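Local structure of response regulator (Colwellia psychrerythraea, 3EQZ) at residues 20-25 against 117-122; 60-65 against 92-97. The protein is a response regulator made of a CheY-like receiver domain, the doubly wound alpha/beta module that acts as the signal-receiving part of two-component systems. All blocks are in the same frame, centred on the assembly; numbering follows the deposited sequence.

Contact 1. Residues 20-25 against 117-122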
loop_
_atom_site.group_PDB
_atom_site.type_symbol
_atom_site.label_atom_id
_atom_site.label_comp_id
_atom_site.label_asym_id
_atom_site.label_seq_id
_atom_site.Cartn_x
_atom_site.Cartn_y
_atom_site.Cartn_z
ATOM N N LYS B 20 15.282 -10.272 -23.042
ATOM C CA LYS B 20 15.269 -11.129 -24.230
ATOM C C LYS B 20 16.294 -12.284 -24.186
ATOM O O LYS B 20 16.007 -13.389 -24.614
ATOM C CB LYS B 20 15.476 -10.326 -25.523
ATOM C CG LYS B 20 15.232 -11.226 -26.745
ATOM C CD LYS B 20 15.121 -10.439 -28.059
ATOM C CE LYS B 20 14.465 -11.312 -29.091
ATOM N NZ LYS B 20 14.506 -10.707 -30.472
ATOM N N THR B 21 17.495 -12.025 -23.700
ATOM C CA THR B 21 18.466 -13.100 -23.641
ATOM C C THR B 21 18.101 -14.153 -22.582
ATOM O O THR B 21 18.435 -15.319 -22.733
ATOM C CB THR B 21 19.904 -12.578 -23.431
ATOM O OG1 THR B 21 20.000 -11.922 -22.157
ATOM C CG2 THR B 21 20.303 -11.591 -24.548
ATOM N N ILE B 22 17.374 -13.763 -21.544
ATOM C CA ILE B 22 16.940 -14.710 -20.543
ATOM C C ILE B 22 15.758 -15.546 -21.033
ATOM O O ILE B 22 15.655 -16.712 -20.730
ATOM C CB ILE B 22 16.576 -13.981 -19.201
ATOM C CG1 ILE B 22 17.844 -13.550 -18.492
ATOM C CG2 ILE B 22 15.783 -14.911 -18.257
ATOM C CD1 ILE B 22 17.648 -12.343 -17.625
ATOM N N VAL B 23 14.859 -14.947 -21.812
ATOM C CA VAL B 23 13.667 -15.657 -22.255
ATOM C C VAL B 23 13.922 -16.586 -23.442
ATOM O O VAL B 23 13.280 -17.638 -23.590
ATOM C CB VAL B 23 12.522 -14.653 -22.669
ATOM C CG1 VAL B 23 11.373 -15.400 -23.344
ATOM C CG2 VAL B 23 12.022 -13.793 -21.459
ATOM N N GLU B 24 14.796 -16.175 -24.339
ATOM C CA GLU B 24 14.818 -16.880 -25.605
ATOM C C GLU B 24 15.240 -18.360 -25.490
ATOM O O GLU B 24 14.711 -19.204 -26.192
ATOM C CB GLU B 24 15.716 -16.149 -26.603
ATOM C CG GLU B 24 15.468 -16.584 -28.038
ATOM C CD GLU B 24 16.017 -15.571 -29.067
ATOM O OE1 GLU B 24 16.835 -14.712 -28.670
ATOM O OE2 GLU B 24 15.618 -15.625 -30.255
ATOM N N PRO B 25 16.203 -18.688 -24.603
ATOM C CA PRO B 25 16.530 -20.128 -24.523
ATOM C C PRO B 25 15.363 -20.951 -24.026
ATOM O O PRO B 25 15.347 -22.177 -24.197
ATOM C CB PRO B 25 17.681 -20.172 -23.484
ATOM C CG PRO B 25 18.399 -18.866 -23.691
ATOM C CD PRO B 25 17.202 -17.863 -23.902
ATOM N N CYS B 117 14.565 -19.388 -13.473
ATOM C CA CYS B 117 13.881 -20.430 -12.732
ATOM C C CYS B 117 12.325 -20.359 -12.891
ATOM O O CYS B 117 11.656 -21.357 -13.255
ATOM C CB CYS B 117 14.314 -20.334 -11.273
ATOM S SG CYS B 117 13.712 -21.697 -10.294
ATOM N N PHE B 118 11.753 -19.165 -12.708
ATOM C CA PHE B 118 10.320 -18.982 -12.927
ATOM C C PHE B 118 9.841 -19.313 -14.362
ATOM O O PHE B 118 8.839 -20.009 -14.566
ATOM C CB PHE B 118 9.874 -17.562 -12.536
ATOM C CG PHE B 118 8.405 -17.326 -12.784
ATOM C CD1 PHE B 118 7.442 -17.994 -12.032
ATOM C CD2 PHE B 118 7.986 -16.471 -13.789
ATOM C CE1 PHE B 118 6.074 -17.809 -12.288
ATOM C CE2 PHE B 118 6.639 -16.277 -14.044
ATOM C CZ PHE B 118 5.679 -16.926 -13.280
ATOM N N LEU B 119 10.517 -18.771 -15.373
ATOM C CA LEU B 119 10.093 -19.061 -16.745
ATOM C C LEU B 119 10.259 -20.559 -17.069
ATOM O O LEU B 119 9.464 -21.142 -17.789
ATOM C CB LEU B 119 10.885 -18.225 -17.729
ATOM C CG LEU B 119 10.668 -16.685 -17.655
ATOM C CD1 LEU B 119 11.609 -15.963 -18.583
ATOM C CD2 LEU B 119 9.228 -16.351 -18.005
ATOM N N THR B 120 11.299 -21.182 -16.549
ATOM C CA THR B 120 11.415 -22.631 -16.671
ATOM C C THR B 120 10.193 -23.351 -16.095
ATOM O O THR B 120 9.567 -24.153 -16.806
ATOM C CB THR B 120 12.736 -23.127 -16.072
ATOM O OG1 THR B 120 13.807 -22.461 -16.753
ATOM C CG2 THR B 120 12.917 -24.679 -16.208
ATOM N N SER B 121 9.793 -23.066 -14.849
ATOM C CA SER B 121 8.586 -23.764 -14.358
ATOM C C SER B 121 7.337 -23.401 -15.192
ATOM O O SER B 121 6.442 -24.242 -15.407
ATOM C CB SER B 121 8.318 -23.491 -12.876
ATOM O OG SER B 121 7.963 -22.126 -12.689
ATOM N N LEU B 122 7.282 -22.157 -15.667
ATOM C CA LEU B 122 6.124 -21.683 -16.422
ATOM C C LEU B 122 5.982 -22.512 -17.701
ATOM O O LEU B 122 4.879 -22.974 -18.060
ATOM C CB LEU B 122 6.233 -20.170 -16.706
ATOM C CG LEU B 122 5.035 -19.509 -17.400
ATOM C CD1 LEU B 122 3.764 -19.732 -16.610
ATOM C CD2 LEU B 122 5.257 -17.979 -17.672
#
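Two helices lying on the same face of the receiver domain's parallel sheet, 13-23 and 112-124, meet here where Leu-119 reaches across to Val-23 and Ile-22. The evidence for a single protruding residue is direct: the CB of Leu-119 points at 20-25, and one of its methyls makes both contacts. CD1 of Leu-119 lies 3.6 Å from CG2 of Val-23, a close methyl contact, and a looser 4.3 Å from CG2 of Ile-22. With CG of Leu-119 anti to its own carbonyl carbon (chi1 -65°), the isobutyl group extends across the gap and crosses the Val-23 side chain at about a right angle; the CG2 it meets is the valine branch anti to the carbonyl carbon. The nearest CA pair, Val-23 and Leu-119, is 7.4 Å apart, close enough for one leucine to span. No hydrogen bond joins the two segments, and only 90 Å² is buried between them. Ile-22 also rests on Thr-112, Leu-115 and Thr-116 of the partner helix, while Leu-119 packs on Ile-26 and Phe-27 of the loop that follows helix 13-23. Beneath this helix pair, Val-23 touches Val-30 of strand 30-33 at one edge of the sheet, and Phe-118 and Leu-122 cover strand 101-107 at the other.

Contact 2. Residues 60-65 against 92-97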
loop_
_atom_site.group_PDB
_atom_site.type_symbol
_atom_site.label_atom_id
_atom_site.label_comp_id
_atom_site.label_asym_id
_atom_site.label_seq_id
_atom_site.Cartn_x
_atom_site.Cartn_y
_atom_site.Cartn_z
ATOM N N ASP B 60 3.949 5.286 -19.320
ATOM C CA ASP B 60 3.760 4.295 -20.393
ATOM C C ASP B 60 3.359 2.896 -19.923
ATOM O O ASP B 60 2.535 2.273 -20.557
ATOM C CB ASP B 60 4.984 4.186 -21.305
ATOM C CG ASP B 60 5.334 5.511 -21.963
ATOM O OD1 ASP B 60 4.407 6.205 -22.465
ATOM O OD2 ASP B 60 6.542 5.865 -21.920
ATOM N N GLY B 61 3.934 2.411 -18.820
ATOM C CA GLY B 61 3.509 1.091 -18.301
ATOM C C GLY B 61 2.051 1.112 -17.833
ATOM O O GLY B 61 1.249 0.221 -18.145
ATOM N N ILE B 62 1.685 2.149 -17.103
ATOM C CA ILE B 62 0.286 2.298 -16.721
ATOM C C ILE B 62 -0.667 2.348 -17.902
ATOM O O ILE B 62 -1.758 1.781 -17.856
ATOM C CB ILE B 62 0.092 3.552 -15.845
ATOM C CG1 ILE B 62 1.110 3.498 -14.706
ATOM C CG2 ILE B 62 -1.303 3.535 -15.232
ATOM C CD1 ILE B 62 1.165 2.117 -14.036
ATOM N N GLU B 63 -0.282 3.019 -18.976
ATOM C CA GLU B 63 -1.143 3.034 -20.190
ATOM C C GLU B 63 -1.316 1.653 -20.841
ATOM O O GLU B 63 -2.371 1.322 -21.387
ATOM C CB GLU B 63 -0.562 4.001 -21.249
ATOM C CG GLU B 63 -1.491 4.163 -22.512
ATOM C CD GLU B 63 -3.005 4.306 -22.136
ATOM O OE1 GLU B 63 -3.298 4.785 -21.020
ATOM O OE2 GLU B 63 -3.913 3.929 -22.932
ATOM N N VAL B 64 -0.275 0.836 -20.826
ATOM C CA VAL B 64 -0.425 -0.510 -21.382
ATOM C C VAL B 64 -1.410 -1.312 -20.512
ATOM O O VAL B 64 -2.270 -2.009 -21.027
ATOM C CB VAL B 64 0.967 -1.186 -21.456
ATOM C CG1 VAL B 64 0.884 -2.686 -21.696
ATOM C CG2 VAL B 64 1.859 -0.469 -22.538
ATOM N N ILE B 65 -1.293 -1.189 -19.179
ATOM C CA ILE B 65 -2.230 -1.852 -18.265
ATOM C C ILE B 65 -3.660 -1.413 -18.498
ATOM O O ILE B 65 -4.558 -2.254 -18.657
ATOM C CB ILE B 65 -1.818 -1.608 -16.782
ATOM C CG1 ILE B 65 -0.560 -2.416 -16.475
ATOM C CG2 ILE B 65 -2.963 -1.971 -15.826
ATOM C CD1 ILE B 65 0.079 -2.040 -15.132
ATOM N N GLU B 92 0.609 -3.968 -9.589
ATOM C CA GLU B 92 0.020 -5.282 -9.544
ATOM C C GLU B 92 -1.426 -5.202 -9.016
ATOM O O GLU B 92 -2.353 -5.823 -9.575
ATOM C CB GLU B 92 0.857 -6.196 -8.638
ATOM C CG GLU B 92 0.298 -7.568 -8.432
ATOM C CD GLU B 92 1.176 -8.381 -7.436
ATOM O OE1 GLU B 92 1.965 -7.769 -6.675
ATOM O OE2 GLU B 92 1.109 -9.619 -7.462
ATOM N N THR B 93 -1.627 -4.441 -7.939
ATOM C CA THR B 93 -2.978 -4.316 -7.356
ATOM C C THR B 93 -3.948 -3.688 -8.344
ATOM O O THR B 93 -5.114 -4.121 -8.488
ATOM C CB THR B 93 -2.932 -3.428 -6.089
ATOM O OG1 THR B 93 -2.037 -4.035 -5.135
ATOM C CG2 THR B 93 -4.362 -3.245 -5.458
ATOM N N LEU B 94 -3.487 -2.618 -9.000
ATOM C CA LEU B 94 -4.337 -1.977 -10.024
ATOM C C LEU B 94 -4.695 -2.988 -11.101
ATOM O O LEU B 94 -5.852 -3.146 -11.446
ATOM C CB LEU B 94 -3.599 -0.795 -10.626
ATOM C CG LEU B 94 -4.312 0.072 -11.667
ATOM C CD1 LEU B 94 -5.690 0.651 -11.167
ATOM C CD2 LEU B 94 -3.420 1.205 -12.178
ATOM N N ALA B 95 -3.696 -3.701 -11.628
ATOM C CA ALA B 95 -3.919 -4.629 -12.750
ATOM C C ALA B 95 -4.822 -5.800 -12.397
ATOM O O ALA B 95 -5.737 -6.171 -13.189
ATOM C CB ALA B 95 -2.565 -5.166 -13.315
ATOM N N LEU B 96 -4.574 -6.413 -11.237
ATOM C CA LEU B 96 -5.492 -7.460 -10.751
ATOM C C LEU B 96 -6.912 -6.928 -10.557
ATOM O O LEU B 96 -7.899 -7.592 -10.867
ATOM C CB LEU B 96 -5.011 -7.993 -9.408
ATOM C CG LEU B 96 -3.688 -8.749 -9.458
ATOM C CD1 LEU B 96 -3.158 -9.004 -7.999
ATOM C CD2 LEU B 96 -3.994 -10.028 -10.209
ATOM N N SER B 97 -7.023 -5.736 -10.004
ATOM C CA SER B 97 -8.340 -5.174 -9.849
ATOM C C SER B 97 -9.107 -4.951 -11.160
ATOM O O SER B 97 -10.346 -4.993 -11.183
ATOM C CB SER B 97 -8.236 -3.841 -9.163
ATOM O OG SER B 97 -9.557 -3.437 -8.969
#
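Ile-65, Leu-94 and Ala-95 account for most of the 148 Å² buried between 60-65 and 92-97, on helices 60-70 and 87-97. Ile-65 has the largest share, 53 Å², and its CB points at the opposing helix. The CG2 methyl of Ile-65, anti to the backbone N, sits 4.1 Å from CB of Ala-95 and 4.2 Å from CA of Ala-95. A branch methyl thus rests against the small alanine beside its backbone, which fits the close spacing of this pair: 6.4 Å between the CA atoms of Ile-65 and Ala-95, the shortest such distance across the two segments. Leu-94 points the other way across the gap, toward 60-65, and a chi1 of -177° carries its branched end on to Ile-62. There CD2 of Leu-94 stops 4.4 Å from CG2 of Ile-62, a loose touch; the CB of Ile-62 does not aim at 92-97, yet its CG2 methyl is the atom that meets the leucine. All four touching residues are buried, and every cross-contact is between carbon atoms, without a hydrogen bond. Leu-94 and Ile-62 also pack against Leu-94 and Ile-62 of the third subunit, respectively, so this apolar patch carries on into the subunit interface. Toward the sheet, Ile-65 lies on Leu-52 of strand 49-53 and on Leu-100 of a loop, while Ala-95 lies on Val-102 of strand 101-107; as in the receiver fold, the pair covers the face away from helices 13-23 and 112-124.

Contacts 1 and 2 each join a pair of helices, but no helix is shared, and the pairs lie on opposite sides of the chain's centre. Their centres are 23 Å apart and their nearest atoms about 10 Å, so they do not touch; in sequence, both segments of contact 2 fall between those of contact 1. Both are purely apolar and mainly buried, yet their build differs. In contact 1 a single leucine methyl spans to two residues; in contact 2 two separate side-chain pairs bury more surface and bring the backbones closer. The second subunit packs on Cys-117, Phe-118 and Ser-121, which take no part in contact 1, whereas the third packs on Leu-94 and Ile-62 themselves.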